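Local coordinates for protein rubber oxygenase (Streptomyces sp., PDB 5O1L) that catalyses the oxidative cleavage of poly(cis-1,4-isoprene) in natural and synthetic rubber, using one non-covalently bound b-type heme and molecular oxygen, at residues V192-R195 and M196-A200; M101-A104 and R105-P108; G185-I188 and V189-V192; D163-A166 and K167-R170. All coordinates share one frame; numbering follows the deposited sequence. Where two conformers were deposited one is given.

Contact 1: V192-R195 and M196-A200; sequences VKTR and MVHAA. With HEM (protoporphyrin IX containing Fe), chain C.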
loop_
_atom_site.group_PDB
_atom_site.type_symbol
_atom_site.label_atom_id
_atom_site.label_comp_id
_atom_site.label_asym_id
_atom_site.label_seq_id
_atom_site.Cartn_x
_atom_site.Cartn_y
_atom_site.Cartn_z
ATOM N N VAL A 192 6.734 -8.879 -8.219
ATOM C CA VAL A 192 7.436 -10.119 -8.068
ATOM C C VAL A 192 8.584 -9.956 -7.004
ATOM O O VAL A 192 8.724 -10.795 -6.114
ATOM C CB VAL A 192 7.981 -10.645 -9.377
ATOM C CG1 VAL A 192 8.933 -11.808 -9.137
ATOM C CG2 VAL A 192 6.877 -11.035 -10.316
ATOM N N LYS A 193 9.317 -8.856 -7.092
ATOM C CA LYS A 193 10.340 -8.622 -6.081
ATOM C C LYS A 193 9.733 -8.477 -4.704
ATOM O O LYS A 193 10.306 -8.968 -3.739
ATOM C CB LYS A 193 11.141 -7.380 -6.475
ATOM C CG LYS A 193 12.055 -7.614 -7.700
ATOM C CD LYS A 193 12.916 -6.410 -7.997
ATOM C CE LYS A 193 13.781 -6.670 -9.206
ATOM N NZ LYS A 193 14.668 -5.524 -9.497
ATOM N N THR A 194 8.574 -7.780 -4.564
ATOM C CA THR A 194 7.909 -7.651 -3.284
ATOM C C THR A 194 7.492 -8.977 -2.745
ATOM O O THR A 194 7.632 -9.261 -1.550
ATOM C CB THR A 194 6.732 -6.665 -3.401
ATOM O OG1 THR A 194 7.190 -5.371 -3.865
ATOM C CG2 THR A 194 5.960 -6.596 -2.059
ATOM N N ARG A 195 6.896 -9.814 -3.616
ATOM C CA ARG A 195 6.517 -11.150 -3.194
ATOM C C ARG A 195 7.699 -11.918 -2.612
ATOM O O ARG A 195 7.600 -12.616 -1.598
ATOM C CB ARG A 195 5.876 -11.834 -4.380
ATOM C CG ARG A 195 5.279 -13.143 -4.157
ATOM C CD ARG A 195 4.428 -13.553 -5.310
ATOM N NE ARG A 195 4.023 -14.855 -4.990
ATOM C CZ ARG A 195 3.519 -15.739 -5.810
ATOM N NH1 ARG A 195 3.399 -15.445 -7.055
ATOM N NH2 ARG A 195 3.208 -16.948 -5.368
ATOM N N MET A 196 8.858 -11.751 -3.236
ATOM C CA MET A 196 10.078 -12.415 -2.774
ATOM C C MET A 196 10.587 -11.795 -1.446
ATOM O O MET A 196 10.968 -12.562 -0.526
ATOM C CB MET A 196 11.193 -12.320 -3.821
ATOM C CG MET A 196 10.915 -13.038 -5.116
ATOM S SD MET A 196 12.101 -12.606 -6.446
ATOM C CE MET A 196 13.623 -12.876 -5.595
ATOM N N VAL A 197 10.549 -10.471 -1.316
ATOM C CA VAL A 197 10.888 -9.806 -0.061
ATOM C C VAL A 197 9.994 -10.353 1.055
ATOM O O VAL A 197 10.455 -10.744 2.140
ATOM C CB VAL A 197 10.819 -8.286 -0.115
ATOM C CG1 VAL A 197 10.987 -7.691 1.272
ATOM C CG2 VAL A 197 11.858 -7.777 -1.066
ATOM N N HIS A 198 8.654 -10.365 0.849
ATOM C CA HIS A 198 7.784 -10.821 1.881
ATOM C C HIS A 198 8.124 -12.280 2.246
ATOM O O HIS A 198 8.063 -12.602 3.420
ATOM C CB HIS A 198 6.319 -10.675 1.405
ATOM C CG HIS A 198 5.797 -9.270 1.413
ATOM N ND1 HIS A 198 4.657 -8.935 0.711
ATOM C CD2 HIS A 198 6.194 -8.151 2.088
ATOM C CE1 HIS A 198 4.414 -7.650 0.952
ATOM N NE2 HIS A 198 5.320 -7.131 1.756
ATOM N N ALA A 199 8.382 -13.129 1.275
ATOM C CA ALA A 199 8.719 -14.501 1.534
ATOM C C ALA A 199 10.016 -14.619 2.372
ATOM O O ALA A 199 10.093 -15.445 3.298
ATOM C CB ALA A 199 8.798 -15.247 0.230
ATOM N N ALA A 200 10.981 -13.789 2.083
ATOM C CA ALA A 200 12.199 -13.736 2.884
ATOM C C ALA A 200 11.891 -13.344 4.309
ATOM O O ALA A 200 12.402 -13.980 5.233
ATOM C CB ALA A 200 13.169 -12.745 2.293
HETATM C CHA HEM C . 8.569 -5.038 2.092
HETATM C CHB HEM C . 4.727 -3.685 -0.348
HETATM C CHC HEM C . 1.921 -5.856 2.867
HETATM C CHD HEM C . 5.702 -6.273 5.751
HETATM C C1A HEM C . 7.723 -4.555 1.158
HETATM C C2A HEM C . 8.210 -3.901 -0.035
HETATM C C3A HEM C . 7.125 -3.482 -0.701
HETATM C C4A HEM C . 5.993 -3.894 -0.006
HETATM C CMA HEM C . 7.176 -2.706 -1.995
HETATM C CAA HEM C . 9.677 -3.677 -0.475
HETATM C CBA HEM C . 10.241 -2.421 0.214
HETATM C CGA HEM C . 11.450 -1.957 -0.516
HETATM O O1A HEM C . 12.463 -2.611 -0.244
HETATM O O2A HEM C . 11.360 -0.979 -1.355
HETATM C C1B HEM C . 3.613 -4.199 0.306
HETATM C C2B HEM C . 2.290 -4.019 -0.186
HETATM C C3B HEM C . 1.472 -4.626 0.660
HETATM C C4B HEM C . 2.286 -5.175 1.734
HETATM C CMB HEM C . 1.870 -3.296 -1.448
HETATM C CAB HEM C . 0.056 -4.889 0.704
HETATM C CBB HEM C . -0.923 -4.499 -0.264
HETATM C C1C HEM C . 2.710 -6.175 3.961
HETATM C C2C HEM C . 2.144 -6.611 5.225
HETATM C C3C HEM C . 3.243 -6.741 6.009
HETATM C C4C HEM C . 4.390 -6.306 5.230
HETATM C CMC HEM C . 0.709 -6.953 5.502
HETATM C CAC HEM C . 3.287 -7.151 7.421
HETATM C CBC HEM C . 2.290 -7.679 8.237
HETATM C C1D HEM C . 6.804 -5.959 4.998
HETATM C C2D HEM C . 8.191 -6.070 5.490
HETATM C C3D HEM C . 9.000 -5.731 4.492
HETATM C C4D HEM C . 8.129 -5.444 3.350
HETATM C CMD HEM C . 8.511 -6.416 6.895
HETATM C CAD HEM C . 10.546 -5.650 4.524
HETATM C CBD HEM C . 10.913 -4.265 5.044
HETATM C CGD HEM C . 12.439 -4.181 5.162
HETATM O O1D HEM C . 13.013 -3.324 4.453
HETATM O O2D HEM C . 13.123 -4.919 5.923
HETATM N NA HEM C . 6.365 -4.574 1.147
HETATM N NB HEM C . 3.530 -4.870 1.462
HETATM N NC HEM C . 4.060 -5.959 3.966
HETATM N ND HEM C . 6.822 -5.656 3.676
HETATM FE FE HEM C . 5.203 -5.297 2.567
#
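His198 binds the heme iron and Thr194, one turn earlier on helix 187-204, packs against its ring, a pairing that illustrates how a helix presents an axial ligand. Coordination comes first. His198 NE2 lies 2.0 Å from the iron of HEM, and a second ligand atom, from outside the two segments, completes the metal site; the side chain of His198 is about 4 Å from a bound imidazole. The ring is turned so that CE1 lies over the porphyrin nitrogen NB and CD2 over ND, with NB at the ring edge and in its plane.

Packing backs one face of that ring. Thr194 CG2 sits over it, 3.9 Å from the ring centroid and 25° off the normal, a CH-pi contact. Its OG1 stays beside the backbone N (chi1 -58°) and bonds to Thr190 O, while the methyl is left to reach both the imidazole and the porphyrin, 3.4 Å from CG2 to HEM C4A. Val197 adds CG1 against the meso carbon CHA at 3.7 Å.

Backbone hydrogen bonds hold the turn. His198 N donates to Thr194 O at 2.8 Å, nearly straight at 172°, and Val197 N donates to Lys193 O at 2.9 Å.

Salt bridges on another side of the helix tie Arg195 to Asp56 and Glu58, outside the segments. Because the heme is bound non-covalently, its hold on this helix combines the His198-iron coordination with the packing of Thr194 and Val197, and the threonine methyl probably limits rotation of the ring.

Contact 2: M101-A104 and R105-P108; sequences MEHA and RRMP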
loop_
_atom_site.group_PDB
_atom_site.type_symbol
_atom_site.label_atom_id
_atom_site.label_comp_id
_atom_site.label_asym_id
_atom_site.label_seq_id
_atom_site.Cartn_x
_atom_site.Cartn_y
_atom_site.Cartn_z
ATOM N N MET A 101 10.139 -17.292 -10.469
ATOM C CA MET A 101 9.965 -15.946 -11.029
ATOM C C MET A 101 9.273 -15.976 -12.365
ATOM O O MET A 101 8.452 -15.092 -12.675
ATOM C CB MET A 101 11.322 -15.191 -11.146
ATOM C CG MET A 101 11.852 -14.872 -9.795
ATOM S SD MET A 101 13.445 -14.002 -9.843
ATOM C CE MET A 101 12.785 -12.402 -10.325
ATOM N N GLU A 102 9.564 -16.998 -13.159
ATOM C CA GLU A 102 8.938 -17.116 -14.478
ATOM C C GLU A 102 7.413 -17.322 -14.317
ATOM O O GLU A 102 6.646 -16.822 -15.125
ATOM C CB GLU A 102 9.615 -18.248 -15.307
ATOM C CG GLU A 102 10.742 -17.692 -16.207
ATOM C CD GLU A 102 10.214 -16.588 -17.200
ATOM O OE1 GLU A 102 9.228 -16.910 -17.926
ATOM O OE2 GLU A 102 10.693 -15.367 -17.275
ATOM N N HIS A 103 7.020 -18.067 -13.293
ATOM C CA HIS A 103 5.617 -18.263 -12.997
ATOM C C HIS A 103 4.983 -17.013 -12.371
ATOM O O HIS A 103 3.884 -16.587 -12.780
ATOM C CB HIS A 103 5.517 -19.453 -12.044
ATOM C CG HIS A 103 4.113 -19.868 -11.744
ATOM N ND1 HIS A 103 3.252 -20.303 -12.730
ATOM C CD2 HIS A 103 3.425 -19.933 -10.577
ATOM C CE1 HIS A 103 2.089 -20.621 -12.191
ATOM N NE2 HIS A 103 2.167 -20.405 -10.885
ATOM N N ALA A 104 5.715 -16.403 -11.431
ATOM C CA ALA A 104 5.180 -15.260 -10.706
ATOM C C ALA A 104 5.001 -14.034 -11.553
ATOM O O ALA A 104 4.142 -13.174 -11.215
ATOM C CB ALA A 104 6.076 -14.963 -9.542
ATOM N N ARG A 105 5.708 -13.904 -12.669
ATOM C CA ARG A 105 5.583 -12.741 -13.487
ATOM C C ARG A 105 4.369 -12.766 -14.450
ATOM O O ARG A 105 4.088 -11.799 -15.108
ATOM C CB ARG A 105 6.910 -12.477 -14.218
ATOM C CG ARG A 105 7.052 -13.467 -15.370
ATOM C CD ARG A 105 8.350 -13.328 -16.156
ATOM N NE ARG A 105 8.477 -11.986 -16.698
ATOM C CZ ARG A 105 9.543 -11.431 -17.230
ATOM N NH1 ARG A 105 10.688 -12.108 -17.306
ATOM N NH2 ARG A 105 9.464 -10.189 -17.611
ATOM N N ARG A 106 3.653 -13.887 -14.467
ATOM C CA ARG A 106 2.510 -14.002 -15.369
ATOM C C ARG A 106 1.314 -13.210 -14.825
ATOM O O ARG A 106 0.949 -13.373 -13.674
ATOM C CB ARG A 106 2.139 -15.462 -15.482
ATOM C CG ARG A 106 3.196 -16.264 -16.231
ATOM C CD ARG A 106 2.929 -17.742 -16.153
ATOM N NE ARG A 106 1.640 -18.049 -16.740
ATOM C CZ ARG A 106 0.569 -18.485 -16.084
ATOM N NH1 ARG A 106 0.590 -18.745 -14.761
ATOM N NH2 ARG A 106 -0.545 -18.679 -16.787
ATOM N N MET A 107 0.734 -12.429 -15.696
ATOM C CA MET A 107 -0.517 -11.728 -15.372
ATOM C C MET A 107 -1.646 -12.704 -15.256
ATOM O O MET A 107 -1.661 -13.705 -15.997
ATOM C CB MET A 107 -0.813 -10.725 -16.442
ATOM C CG MET A 107 0.189 -9.603 -16.480
ATOM S SD MET A 107 0.034 -8.413 -15.143
ATOM C CE MET A 107 -1.358 -7.445 -15.788
ATOM N N PRO A 108 -2.637 -12.406 -14.396
ATOM C CA PRO A 108 -3.769 -13.328 -14.337
ATOM C C PRO A 108 -4.568 -13.291 -15.656
ATOM O O PRO A 108 -4.640 -12.264 -16.337
ATOM C CB PRO A 108 -4.595 -12.754 -13.215
ATOM C CG PRO A 108 -4.253 -11.341 -13.128
ATOM C CD PRO A 108 -2.802 -11.250 -13.535
#
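Arg105 N donates to Met101 O at 3.0 Å, a bent bond that completes the last turn of helix 95-104. One residue on, Arg106 N reaches His103 O at 3.2 Å from above the carbonyl plane, a tighter i to i+3 closure as the chain leaves the helix.

The side chains repeat the theme of spanning this end. Arg105 sets CG in the crowded position between its backbone N and carbonyl carbon (chi1 76°), which lays the chain back over the turn, CG 3.4 Å from Glu102 O. The chain then bends so that NH1 forms a salt bridge with Glu102 OE2 at 3.3 Å. OE2 is the oxygen engaged, met nearly along its C-O direction, and the carboxylate and guanidinium planes are 55° apart. Arg105 NH2 has its firmer partner outside, the carbonyl of Gln87. With an alanine in place of this arginine, the Glu102 carboxylate is likely to be left without its charge partner and the Gln87 carbonyl without this donor. More loosely, Arg106 NH1 lies 3.5 Å from His103 CE1; the two side chains cross at a slant, but their flat groups lie only 19° from parallel.

The buried side of this helix end rests on helix 187-204, Met101 against Met196, Ala104 against Arg195 and Arg105 against Ile188. The loop beyond carries Met107 and Pro108 on to helix 251-267.

Contact 3: G185-I188 and V189-V192; sequences GSMI and VTAV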
loop_
_atom_site.group_PDB
_atom_site.type_symbol
_atom_site.label_atom_id
_atom_site.label_comp_id
_atom_site.label_asym_id
_atom_site.label_seq_id
_atom_site.Cartn_x
_atom_site.Cartn_y
_atom_site.Cartn_z
ATOM N N GLY A 185 6.765 -0.440 -18.446
ATOM C CA GLY A 185 6.648 -0.200 -17.023
ATOM C C GLY A 185 7.287 -1.189 -16.155
ATOM O O GLY A 185 8.101 -2.005 -16.647
ATOM N N SER A 186 7.015 -1.110 -14.836
ATOM C CA SER A 186 7.760 -1.898 -13.919
ATOM C C SER A 186 6.940 -2.541 -12.774
ATOM O O SER A 186 7.516 -3.172 -11.897
ATOM C CB SER A 186 8.926 -1.088 -13.325
ATOM O OG SER A 186 8.463 -0.013 -12.592
ATOM N N MET A 187 5.606 -2.467 -12.812
ATOM C CA MET A 187 4.899 -3.017 -11.683
ATOM C C MET A 187 4.947 -4.496 -11.594
ATOM O O MET A 187 4.849 -5.052 -10.470
ATOM C CB MET A 187 3.427 -2.487 -11.591
ATOM C CG MET A 187 2.667 -2.829 -10.331
ATOM S SD MET A 187 3.464 -2.092 -8.877
ATOM C CE MET A 187 3.363 -3.440 -7.735
ATOM N N ILE A 188 5.086 -5.228 -12.695
ATOM C CA ILE A 188 5.257 -6.673 -12.537
ATOM C C ILE A 188 6.574 -7.008 -11.835
ATOM O O ILE A 188 6.608 -7.820 -10.935
ATOM C CB ILE A 188 5.222 -7.341 -13.890
ATOM C CG1 ILE A 188 3.841 -7.120 -14.548
ATOM C CG2 ILE A 188 5.558 -8.842 -13.720
ATOM C CD1 ILE A 188 3.737 -7.580 -15.978
ATOM N N VAL A 189 7.620 -6.316 -12.250
ATOM C CA VAL A 189 8.926 -6.423 -11.593
ATOM C C VAL A 189 8.812 -6.120 -10.105
ATOM O O VAL A 189 9.237 -6.939 -9.285
ATOM C CB VAL A 189 9.941 -5.548 -12.277
ATOM C CG1 VAL A 189 11.260 -5.616 -11.570
ATOM C CG2 VAL A 189 10.033 -5.933 -13.750
ATOM N N THR A 190 8.179 -4.990 -9.759
ATOM C CA THR A 190 8.047 -4.589 -8.369
ATOM C C THR A 190 7.230 -5.601 -7.617
ATOM O O THR A 190 7.548 -5.959 -6.509
ATOM C CB THR A 190 7.360 -3.218 -8.314
ATOM O OG1 THR A 190 8.305 -2.312 -8.886
ATOM C CG2 THR A 190 7.006 -2.822 -6.871
ATOM N N ALA A 191 6.117 -6.067 -8.215
ATOM C CA ALA A 191 5.296 -7.055 -7.529
ATOM C C ALA A 191 6.009 -8.357 -7.251
ATOM O O ALA A 191 5.895 -8.939 -6.148
ATOM C CB ALA A 191 4.031 -7.346 -8.311
ATOM N N VAL A 192 6.734 -8.879 -8.219
ATOM C CA VAL A 192 7.436 -10.119 -8.068
ATOM C C VAL A 192 8.584 -9.956 -7.004
ATOM O O VAL A 192 8.724 -10.795 -6.114
ATOM C CB VAL A 192 7.981 -10.645 -9.377
ATOM C CG1 VAL A 192 8.933 -11.808 -9.137
ATOM C CG2 VAL A 192 6.877 -11.035 -10.316
HETATM O O HOH W 1 7.305 -0.141 -10.186
#
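Ser186 and Thr190 meet across the first turn of helix 187-204, a helix start in which Ser186 holds the N-cap position yet makes no capping bond with its own side chain. Its carbonyl does the work instead: Thr190 N donates to Ser186 O at 2.9 Å, and one residue on Ala191 N bonds to Met187 O at 2.8 Å. The Thr190 hydroxyl OG1 also lies 3.2 Å from Ser186 O, but its proton has another acceptor within reach. One water, 2.7 Å from Ser186 OG and 2.7 Å from Thr190 OG1, joins the two hydroxyls.

Beside this polar corner runs an apolar one. Met187 leaves the backbone with CG anti to its N, then bends at chi2 (63°), which turns its end toward the next turn. CE consequently lies 3.8 Å from Thr190 CG2 and 4.0 Å from Ala191 CB. Farther round, Ile188 CG2 and Val192 CG2 are 4.3 Å apart in looser packing.

The next shell positions this turn. Tyr181 packs on both Met187 and Ile188, Ala180 shares a backbone hydrogen bond with Met187, and Met267 of helix 251-267 covers Ile188 and Ala191. Asn85 pairs with Gly185 through the backbone, and its side-chain OD1 accepts the N-H of Ile188.

Contact 4: D163-A166 and K167-R170; sequences DRIA and KTAR. With HEM (protoporphyrin IX containing Fe), chain C.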
loop_
_atom_site.group_PDB
_atom_site.type_symbol
_atom_site.label_atom_id
_atom_site.label_comp_id
_atom_site.label_asym_id
_atom_site.label_seq_id
_atom_site.Cartn_x
_atom_site.Cartn_y
_atom_site.Cartn_z
ATOM N N ASP A 163 14.486 5.025 6.086
ATOM C CA ASP A 163 14.260 4.543 4.732
ATOM C C ASP A 163 13.064 3.625 4.689
ATOM O O ASP A 163 12.260 3.738 3.791
ATOM C CB ASP A 163 15.538 3.852 4.232
ATOM C CG ASP A 163 16.668 4.876 3.944
ATOM O OD1 ASP A 163 16.353 5.943 3.340
ATOM O OD2 ASP A 163 17.857 4.654 4.340
ATOM N N ARG A 164 12.916 2.745 5.687
ATOM C CA ARG A 164 11.805 1.786 5.720
ATOM C C ARG A 164 10.452 2.430 5.818
ATOM O O ARG A 164 9.494 1.958 5.167
ATOM C CB ARG A 164 11.952 0.770 6.860
ATOM C CG ARG A 164 13.154 -0.143 6.624
ATOM C CD ARG A 164 13.082 -1.537 7.276
ATOM N NE ARG A 164 12.853 -1.488 8.710
ATOM C CZ ARG A 164 13.771 -1.419 9.669
ATOM N NH1 ARG A 164 15.052 -1.445 9.416
ATOM N NH2 ARG A 164 13.371 -1.337 10.922
ATOM N N ILE A 165 10.309 3.438 6.677
ATOM C CA ILE A 165 8.997 4.042 6.864
ATOM C C ILE A 165 8.674 4.969 5.702
ATOM O O ILE A 165 7.493 5.064 5.325
ATOM C CB ILE A 165 8.832 4.670 8.288
ATOM C CG1 ILE A 165 7.354 4.798 8.750
ATOM C CG2 ILE A 165 9.362 6.048 8.289
ATOM C CD1 ILE A 165 6.490 3.522 8.813
ATOM N N ALA A 166 9.669 5.615 5.122
ATOM C CA ALA A 166 9.483 6.400 3.903
ATOM C C ALA A 166 8.946 5.517 2.799
ATOM O O ALA A 166 7.952 5.883 2.110
ATOM C CB ALA A 166 10.779 7.047 3.444
ATOM N N LYS A 167 9.513 4.320 2.672
ATOM C CA LYS A 167 9.005 3.360 1.646
ATOM C C LYS A 167 7.616 2.831 1.959
ATOM O O LYS A 167 6.804 2.640 1.051
ATOM C CB LYS A 167 9.972 2.242 1.405
ATOM C CG LYS A 167 11.254 2.727 0.754
ATOM C CD LYS A 167 12.227 1.567 0.720
ATOM C CE LYS A 167 13.498 2.022 0.018
ATOM N NZ LYS A 167 14.503 0.961 0.206
ATOM N N THR A 168 7.305 2.648 3.232
ATOM C CA THR A 168 5.957 2.268 3.654
ATOM C C THR A 168 4.954 3.352 3.211
ATOM O O THR A 168 3.865 3.050 2.654
ATOM C CB THR A 168 5.865 2.121 5.194
ATOM O OG1 THR A 168 6.820 1.116 5.605
ATOM C CG2 THR A 168 4.484 1.729 5.635
ATOM N N ALA A 169 5.292 4.602 3.461
ATOM C CA ALA A 169 4.374 5.681 3.106
ATOM C C ALA A 169 4.195 5.843 1.593
ATOM O O ALA A 169 3.161 6.386 1.172
ATOM C CB ALA A 169 4.769 7.002 3.785
ATOM N N ARG A 170 5.088 5.312 0.791
ATOM C CA ARG A 170 4.995 5.380 -0.656
ATOM C C ARG A 170 4.218 4.198 -1.271
ATOM O O ARG A 170 4.080 4.131 -2.494
ATOM C CB ARG A 170 6.385 5.442 -1.258
ATOM C CG ARG A 170 6.977 6.844 -1.171
ATOM C CD ARG A 170 8.126 7.011 -2.136
ATOM N NE ARG A 170 9.364 6.452 -1.646
ATOM C CZ ARG A 170 10.148 7.027 -0.737
ATOM N NH1 ARG A 170 9.823 8.177 -0.145
ATOM N NH2 ARG A 170 11.245 6.425 -0.397
HETATM C CHA HEM C . 8.569 -5.038 2.092
HETATM C CHB HEM C . 4.727 -3.685 -0.348
HETATM C CHC HEM C . 1.921 -5.856 2.867
HETATM C CHD HEM C . 5.702 -6.273 5.751
HETATM C C1A HEM C . 7.723 -4.555 1.158
HETATM C C2A HEM C . 8.210 -3.901 -0.035
HETATM C C3A HEM C . 7.125 -3.482 -0.701
HETATM C C4A HEM C . 5.993 -3.894 -0.006
HETATM C CMA HEM C . 7.176 -2.706 -1.995
HETATM C CAA HEM C . 9.677 -3.677 -0.475
HETATM C CBA HEM C . 10.241 -2.421 0.214
HETATM C CGA HEM C . 11.450 -1.957 -0.516
HETATM O O1A HEM C . 12.463 -2.611 -0.244
HETATM O O2A HEM C . 11.360 -0.979 -1.355
HETATM C C1B HEM C . 3.613 -4.199 0.306
HETATM C C2B HEM C . 2.290 -4.019 -0.186
HETATM C C3B HEM C . 1.472 -4.626 0.660
HETATM C C4B HEM C . 2.286 -5.175 1.734
HETATM C CMB HEM C . 1.870 -3.296 -1.448
HETATM C CAB HEM C . 0.056 -4.889 0.704
HETATM C CBB HEM C . -0.923 -4.499 -0.264
HETATM C C1C HEM C . 2.710 -6.175 3.961
HETATM C C2C HEM C . 2.144 -6.611 5.225
HETATM C C3C HEM C . 3.243 -6.741 6.009
HETATM C C4C HEM C . 4.390 -6.306 5.230
HETATM C CMC HEM C . 0.709 -6.953 5.502
HETATM C CAC HEM C . 3.287 -7.151 7.421
HETATM C CBC HEM C . 2.290 -7.679 8.237
HETATM C C1D HEM C . 6.804 -5.959 4.998
HETATM C C2D HEM C . 8.191 -6.070 5.490
HETATM C C3D HEM C . 9.000 -5.731 4.492
HETATM C C4D HEM C . 8.129 -5.444 3.350
HETATM C CMD HEM C . 8.511 -6.416 6.895
HETATM C CAD HEM C . 10.546 -5.650 4.524
HETATM C CBD HEM C . 10.913 -4.265 5.044
HETATM C CGD HEM C . 12.439 -4.181 5.162
HETATM O O1D HEM C . 13.013 -3.324 4.453
HETATM O O2D HEM C . 13.123 -4.919 5.923
HETATM N NA HEM C . 6.365 -4.574 1.147
HETATM N NB HEM C . 3.530 -4.870 1.462
HETATM N NC HEM C . 4.060 -5.959 3.966
HETATM N ND HEM C . 6.822 -5.656 3.676
HETATM FE FE HEM C . 5.203 -5.297 2.567
#
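At the propionate edge of the heme pocket, Arg164 and Thr168 meet along helix 161-169, while Lys167 leans to the heme from the same helix. The carbonyl of Arg164 is gripped twice: Thr168 OG1 donates to Arg164 O at 2.8 Å and Thr168 N to the same oxygen at 3.0 Å, the two arriving from opposite faces of the carbonyl plane. The OG1 bond directs the hydroxyl back to the helix; the side chain of Thr168 is about 3 Å from a bound imidazole. Ile165 CD1 comes across Thr168, 3.9 Å from its CB.

Toward the heme, Arg164 lies with CD 3.3 Å from the propionate oxygen O1D, but its polar end is spoken for, NE by Val152 O and NH1 by Ala159 O. Lys167 places CG beside its backbone N (chi1 -67°) and then runs fully extended, so that CD passes 3.4 Å from the other propionate's O2A and NZ stands 4.0 Å from O2A, near in charge but not directly bonded. A methionine in its place would probably leave that propionate without this nearby positive charge.

At the helix end Arg170 N makes a weak bond to Ala166 O and another bond to Lys167 O. Ala166 O also lies 3.7 Å above the centre of one face of the Arg170 guanidinium, which has a cation-pi contact with Phe389. Basic side chains set beside both carboxylates are a familiar feature of non-covalent b-type heme pockets.

Along the chain the order is contact 2, contact 4, contact 3 and contact 1. The last two form one run on helix 187-204, sharing Val192 with centres 11 Å apart: contact 3 starts the helix and contact 1 carries the iron ligand. Contact 2, the end of helix 95-104, touches both, for Val192 CG2 lies 3.6 Å from Ala104 O and Met196 SD 3.9 Å from Met101 SD. Contact 4, on helix 161-169, stands apart, about 9 Å at the nearest atoms from contacts 1 and 3 and about 17 Å from contact 2. One heme pocket thus takes its axial ligand from helix 187-204 and its propionate side from helix 161-169, with helix 95-104 packed against the former.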